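Local coordinates for protein erythrocyte binding antigen 140 (Plasmodium falciparum, PDB 4GF2) that probably binds a receptor on the host erythrocyte surface during invasion, this chain being the part that carries its two Duffy-binding-like domains, at residues D430-N434 and E435-K439; K538-D541 and K542-D546. The protein carries 3 engineered substitutions. All blocks are in the same frame, centred on the assembly; numbering follows the deposited sequence.

Contact 1: D430-N434 and E435-K439; sequences DKKRN and EESLK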
loop_
_atom_site.group_PDB
_atom_site.type_symbol
_atom_site.label_atom_id
_atom_site.label_comp_id
_atom_site.label_asym_id
_atom_site.label_seq_id
_atom_site.Cartn_x
_atom_site.Cartn_y
_atom_site.Cartn_z
ATOM N N ASP A 430 -3.496 15.454 7.072
ATOM C CA ASP A 430 -3.639 16.454 8.119
ATOM C C ASP A 430 -3.995 17.802 7.500
ATOM O O ASP A 430 -3.433 18.190 6.480
ATOM C CB ASP A 430 -2.341 16.570 8.914
ATOM C CG ASP A 430 -2.515 17.353 10.191
ATOM O OD1 ASP A 430 -2.560 18.598 10.121
ATOM O OD2 ASP A 430 -2.609 16.722 11.265
ATOM N N LYS A 431 -4.927 18.516 8.120
ATOM C CA LYS A 431 -5.416 19.774 7.562
ATOM C C LYS A 431 -4.551 20.981 7.932
ATOM O O LYS A 431 -4.786 22.089 7.446
ATOM C CB LYS A 431 -6.871 20.008 7.973
ATOM C CG LYS A 431 -7.842 19.095 7.244
ATOM C CD LYS A 431 -9.277 19.355 7.650
ATOM C CE LYS A 431 -10.245 18.573 6.778
ATOM N NZ LYS A 431 -9.984 17.107 6.810
ATOM N N LYS A 432 -3.557 20.772 8.789
ATOM C CA LYS A 432 -2.555 21.800 9.037
ATOM C C LYS A 432 -1.471 21.631 7.986
ATOM O O LYS A 432 -0.792 20.605 7.948
ATOM C CB LYS A 432 -1.965 21.671 10.439
ATOM C CG LYS A 432 -1.365 22.965 10.964
ATOM C CD LYS A 432 -0.361 22.719 12.075
ATOM C CE LYS A 432 0.037 24.018 12.759
ATOM N NZ LYS A 432 1.025 23.806 13.850
ATOM N N ARG A 433 -1.309 22.632 7.126
ATOM C CA ARG A 433 -0.502 22.452 5.927
ATOM C C ARG A 433 0.507 23.568 5.679
ATOM O O ARG A 433 0.861 23.852 4.535
ATOM C CB ARG A 433 -1.425 22.268 4.722
ATOM C CG ARG A 433 -2.523 21.248 4.991
ATOM C CD ARG A 433 -3.139 20.700 3.722
ATOM N NE ARG A 433 -2.182 19.953 2.907
ATOM C CZ ARG A 433 -1.734 18.732 3.191
ATOM N NH1 ARG A 433 -2.130 18.102 4.288
ATOM N NH2 ARG A 433 -0.875 18.140 2.378
ATOM N N ASN A 434 0.987 24.181 6.755
ATOM C CA ASN A 434 2.088 25.132 6.656
ATOM C C ASN A 434 3.417 24.413 6.418
ATOM O O ASN A 434 3.550 23.221 6.708
ATOM C CB ASN A 434 2.168 25.998 7.915
ATOM C CG ASN A 434 2.216 25.177 9.189
ATOM O OD1 ASN A 434 1.187 24.708 9.676
ATOM N ND2 ASN A 434 3.409 25.011 9.742
ATOM N N GLU A 435 4.394 25.144 5.887
ATOM C CA GLU A 435 5.688 24.570 5.519
ATOM C C GLU A 435 6.229 23.598 6.560
ATOM O O GLU A 435 6.402 22.414 6.278
ATOM C CB GLU A 435 6.723 25.674 5.292
ATOM C CG GLU A 435 6.659 26.333 3.926
ATOM C CD GLU A 435 7.913 27.134 3.610
ATOM O OE1 GLU A 435 7.813 28.372 3.469
ATOM O OE2 GLU A 435 8.998 26.522 3.503
ATOM N N GLU A 436 6.506 24.098 7.757
ATOM C CA GLU A 436 7.164 23.288 8.776
ATOM C C GLU A 436 6.350 22.049 9.134
ATOM O O GLU A 436 6.908 20.975 9.350
ATOM C CB GLU A 436 7.443 24.113 10.033
ATOM C CG GLU A 436 8.129 23.319 11.128
ATOM C CD GLU A 436 8.802 24.202 12.156
ATOM O OE1 GLU A 436 8.175 25.188 12.599
ATOM O OE2 GLU A 436 9.963 23.911 12.515
ATOM N N SER A 437 5.033 22.197 9.189
ATOM C CA SER A 437 4.169 21.088 9.559
ATOM C C SER A 437 4.296 19.961 8.543
ATOM O O SER A 437 4.412 18.793 8.910
ATOM C CB SER A 437 2.718 21.557 9.654
ATOM O OG SER A 437 1.871 20.499 10.057
ATOM N N LEU A 438 4.282 20.315 7.261
ATOM C CA LEU A 438 4.399 19.327 6.197
ATOM C C LEU A 438 5.794 18.713 6.155
ATOM O O LEU A 438 5.950 17.527 5.863
ATOM C CB LEU A 438 4.077 19.960 4.845
ATOM C CG LEU A 438 2.642 20.459 4.679
ATOM C CD1 LEU A 438 2.475 21.107 3.317
ATOM C CD2 LEU A 438 1.648 19.324 4.861
ATOM N N LYS A 439 6.806 19.528 6.437
ATOM C CA LYS A 439 8.179 19.044 6.474
ATOM C C LYS A 439 8.307 17.945 7.523
ATOM O O LYS A 439 8.796 16.853 7.233
ATOM C CB LYS A 439 9.147 20.184 6.797
ATOM C CG LYS A 439 10.621 19.796 6.680
ATOM C CD LYS A 439 11.550 20.820 7.322
ATOM C CE LYS A 439 11.366 20.856 8.836
ATOM N NZ LYS A 439 12.577 21.362 9.547
#

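Contact 2: K538-D541 and K542-D546; sequences KQVD and KYTKD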
loop_
_atom_site.group_PDB
_atom_site.type_symbol
_atom_site.label_atom_id
_atom_site.label_comp_id
_atom_site.label_asym_id
_atom_site.label_seq_id
_atom_site.Cartn_x
_atom_site.Cartn_y
_atom_site.Cartn_z
ATOM N N LYS A 538 33.289 28.174 -7.675
ATOM C CA LYS A 538 31.908 28.346 -7.241
ATOM C C LYS A 538 31.670 27.635 -5.916
ATOM O O LYS A 538 31.223 28.244 -4.945
ATOM C CB LYS A 538 30.939 27.802 -8.296
ATOM C CG LYS A 538 30.742 28.713 -9.500
ATOM C CD LYS A 538 29.684 28.153 -10.443
ATOM C CE LYS A 538 29.386 29.103 -11.596
ATOM N NZ LYS A 538 30.543 29.254 -12.521
ATOM N N GLN A 539 31.978 26.344 -5.883
ATOM C CA GLN A 539 31.693 25.522 -4.714
ATOM C C GLN A 539 32.546 25.901 -3.511
ATOM O O GLN A 539 32.087 25.841 -2.371
ATOM C CB GLN A 539 31.902 24.052 -5.054
ATOM C CG GLN A 539 30.914 23.529 -6.075
ATOM C CD GLN A 539 31.306 22.172 -6.595
ATOM O OE1 GLN A 539 30.729 21.156 -6.214
ATOM N NE2 GLN A 539 32.303 22.145 -7.467
ATOM N N VAL A 540 33.790 26.284 -3.765
ATOM C CA VAL A 540 34.671 26.739 -2.700
ATOM C C VAL A 540 34.087 27.984 -2.045
ATOM O O VAL A 540 34.131 28.136 -0.823
ATOM C CB VAL A 540 36.079 27.049 -3.237
ATOM C CG1 VAL A 540 36.817 28.008 -2.310
ATOM C CG2 VAL A 540 36.867 25.761 -3.417
ATOM N N ASP A 541 33.534 28.869 -2.866
ATOM C CA ASP A 541 32.980 30.121 -2.374
ATOM C C ASP A 541 31.809 29.846 -1.442
ATOM O O ASP A 541 31.689 30.461 -0.384
ATOM C CB ASP A 541 32.529 30.995 -3.545
ATOM C CG ASP A 541 32.161 32.400 -3.117
ATOM O OD1 ASP A 541 32.892 32.984 -2.287
ATOM O OD2 ASP A 541 31.142 32.924 -3.613
ATOM N N LYS A 542 30.946 28.915 -1.838
ATOM C CA LYS A 542 29.786 28.563 -1.030
ATOM C C LYS A 542 30.218 27.877 0.257
ATOM O O LYS A 542 29.725 28.200 1.338
ATOM C CB LYS A 542 28.838 27.648 -1.811
ATOM C CG LYS A 542 27.695 27.095 -0.971
ATOM C CD LYS A 542 26.740 26.256 -1.801
ATOM C CE LYS A 542 25.745 25.516 -0.919
ATOM N NZ LYS A 542 24.874 26.438 -0.138
ATOM N N TYR A 543 31.137 26.928 0.134
ATOM C CA TYR A 543 31.642 26.202 1.288
ATOM C C TYR A 543 32.195 27.185 2.312
ATOM O O TYR A 543 31.975 27.038 3.512
ATOM C CB TYR A 543 32.729 25.218 0.859
ATOM C CG TYR A 543 33.409 24.513 2.010
ATOM C CD1 TYR A 543 34.472 25.104 2.683
ATOM C CD2 TYR A 543 32.992 23.254 2.423
ATOM C CE1 TYR A 543 35.099 24.464 3.735
ATOM C CE2 TYR A 543 33.611 22.604 3.473
ATOM C CZ TYR A 543 34.665 23.214 4.125
ATOM O OH TYR A 543 35.286 22.573 5.173
ATOM N N THR A 544 32.905 28.197 1.824
ATOM C CA THR A 544 33.533 29.189 2.689
ATOM C C THR A 544 32.502 30.129 3.307
ATOM O O THR A 544 32.483 30.332 4.521
ATOM C CB THR A 544 34.553 30.031 1.908
ATOM O OG1 THR A 544 35.552 29.175 1.344
ATOM C CG2 THR A 544 35.219 31.048 2.823
ATOM N N LYS A 545 31.653 30.705 2.463
ATOM C CA LYS A 545 30.624 31.627 2.928
ATOM C C LYS A 545 29.664 30.944 3.897
ATOM O O LYS A 545 29.278 31.531 4.908
ATOM C CB LYS A 545 29.855 32.214 1.742
ATOM C CG LYS A 545 30.656 33.228 0.941
ATOM C CD LYS A 545 29.888 33.726 -0.272
ATOM C CE LYS A 545 30.645 34.838 -0.982
ATOM N NZ LYS A 545 30.033 35.194 -2.290
ATOM N N ASP A 546 29.282 29.707 3.588
ATOM C CA ASP A 546 28.388 28.953 4.462
ATOM C C ASP A 546 29.083 28.631 5.782
ATOM O O ASP A 546 28.502 28.798 6.855
ATOM C CB ASP A 546 27.914 27.658 3.792
ATOM C CG ASP A 546 26.836 27.894 2.741
ATOM O OD1 ASP A 546 26.334 29.033 2.636
ATOM O OD2 ASP A 546 26.480 26.930 2.028
#

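Contact 1: D430-N434 and E435-K439
Leu438 reaches back from the first turn of helix 435-457 and sets its two methyls against Arg433 in the loop before it, and this is the compact half of the contact. Leu438 CD1 lies 3.4 Å from Arg433 O, while Leu438 CD2 rests over one face of the guanidinium, 3.7 Å from Arg433 NH2 and displaced toward the rim of the group. The bend of the arginine chain at chi3 (64°) turns the flat end back toward Leu438. Arg433 NH1 then donates to Asp430 O at 2.6 Å, almost within the guanidinium plane, and also to Asn428 O, while NH2 binds Asn425 O; these carbonyls fix the rotation of the group and tie it to the end of helix 415-427. Asp430 also makes an Asx turn, its OD1 accepting from Lys432 N at 2.7 Å. Asn434 occupies the N-cap position, where the loop of this Duffy-binding-like domain turns into helix. Asn434 O takes the first firm i to i+4 bond, from Leu438 N at 3.0 Å and nearly straight (166°), and Asn434 CG packs near Ser437 CB. The grip is looser along the exposed Lys432 chain. Ser437 OG, anti to its own backbone N (chi1 -178°), makes only a weak bond to Lys432 O at 3.4 Å, and the extended lysine passes that hydroxyl with Lys432 CD 3.7 Å from Ser437 OG. A glycerol, probably from the crystallisation liquor, accepts a hydrogen bond from Arg433 NE.

Contact 2: K538-D541 and K542-D546
Asp541 and Lys545 form an i to i+4 salt bridge along helix 518-548, a long helix that is probably part of the second Duffy-binding-like domain, and the lysine can be followed outward atom by atom. Lys545 CB sits 3.3 Å from Asp541 O, the carbonyl that also receives Lys545 N. CG stays close to the same oxygen, CD passes the carboxylate equally near both its oxygens, and Lys545 CE comes 3.2 Å from Asp541 OD1. Lys545 NZ ends the run at Asp541 OD2, 2.9 Å away, on the syn side and 16° out of the carboxylate plane. Two torsions make this possible: Lys545 CG lies beside its backbone N (chi1 -73°) and the chain then runs extended, whereas the aspartate CG stands anti to its N (chi1 -170°), turning the carboxylate toward the next turn. A second pair repeats the spacing, Lys542 NZ reaching Asp546 OD2 at 2.7 Å after a bend at its last torsion; Lys542 also makes a cation-pi contact with Phe479. On the buried side, Gln539 packs on Phe483 and Trp486 of helix 478-508 and gives its NE2 to Glu535 O. Tyr543 touches Leu480 of helix 478-508 and Ala563 of helix 563-570, and its OH bonds to Lys561 O. Val540 and Thr544 run alongside each other in the same direction, with Val540 CG1 4.0 Å from Thr544 OG1. Val540 O is gripped twice, by Thr544 N at 2.9 Å and by Thr544 OG1 at 2.8 Å, the two donors arriving from opposite faces of the carbonyl plane.

How the contacts relate
Contact 1 and contact 2 lie in series along the chain, their centres about 32 Å apart and their nearest atoms about 16 Å apart. They share no helix: residues 430-439 carry a loop into the start of helix 435-457, while residues 538-546 run inside helix 518-548. Contact 1 is a surface contact, held largely by backbone carbonyls and one leucine-guanidinium packing. Contact 2 is partly buried, with an inner side against neighbouring helices. Its charges pair along the helix, acid with lysine, whereas the arginine of contact 1 turns its charge to carbonyl oxygens.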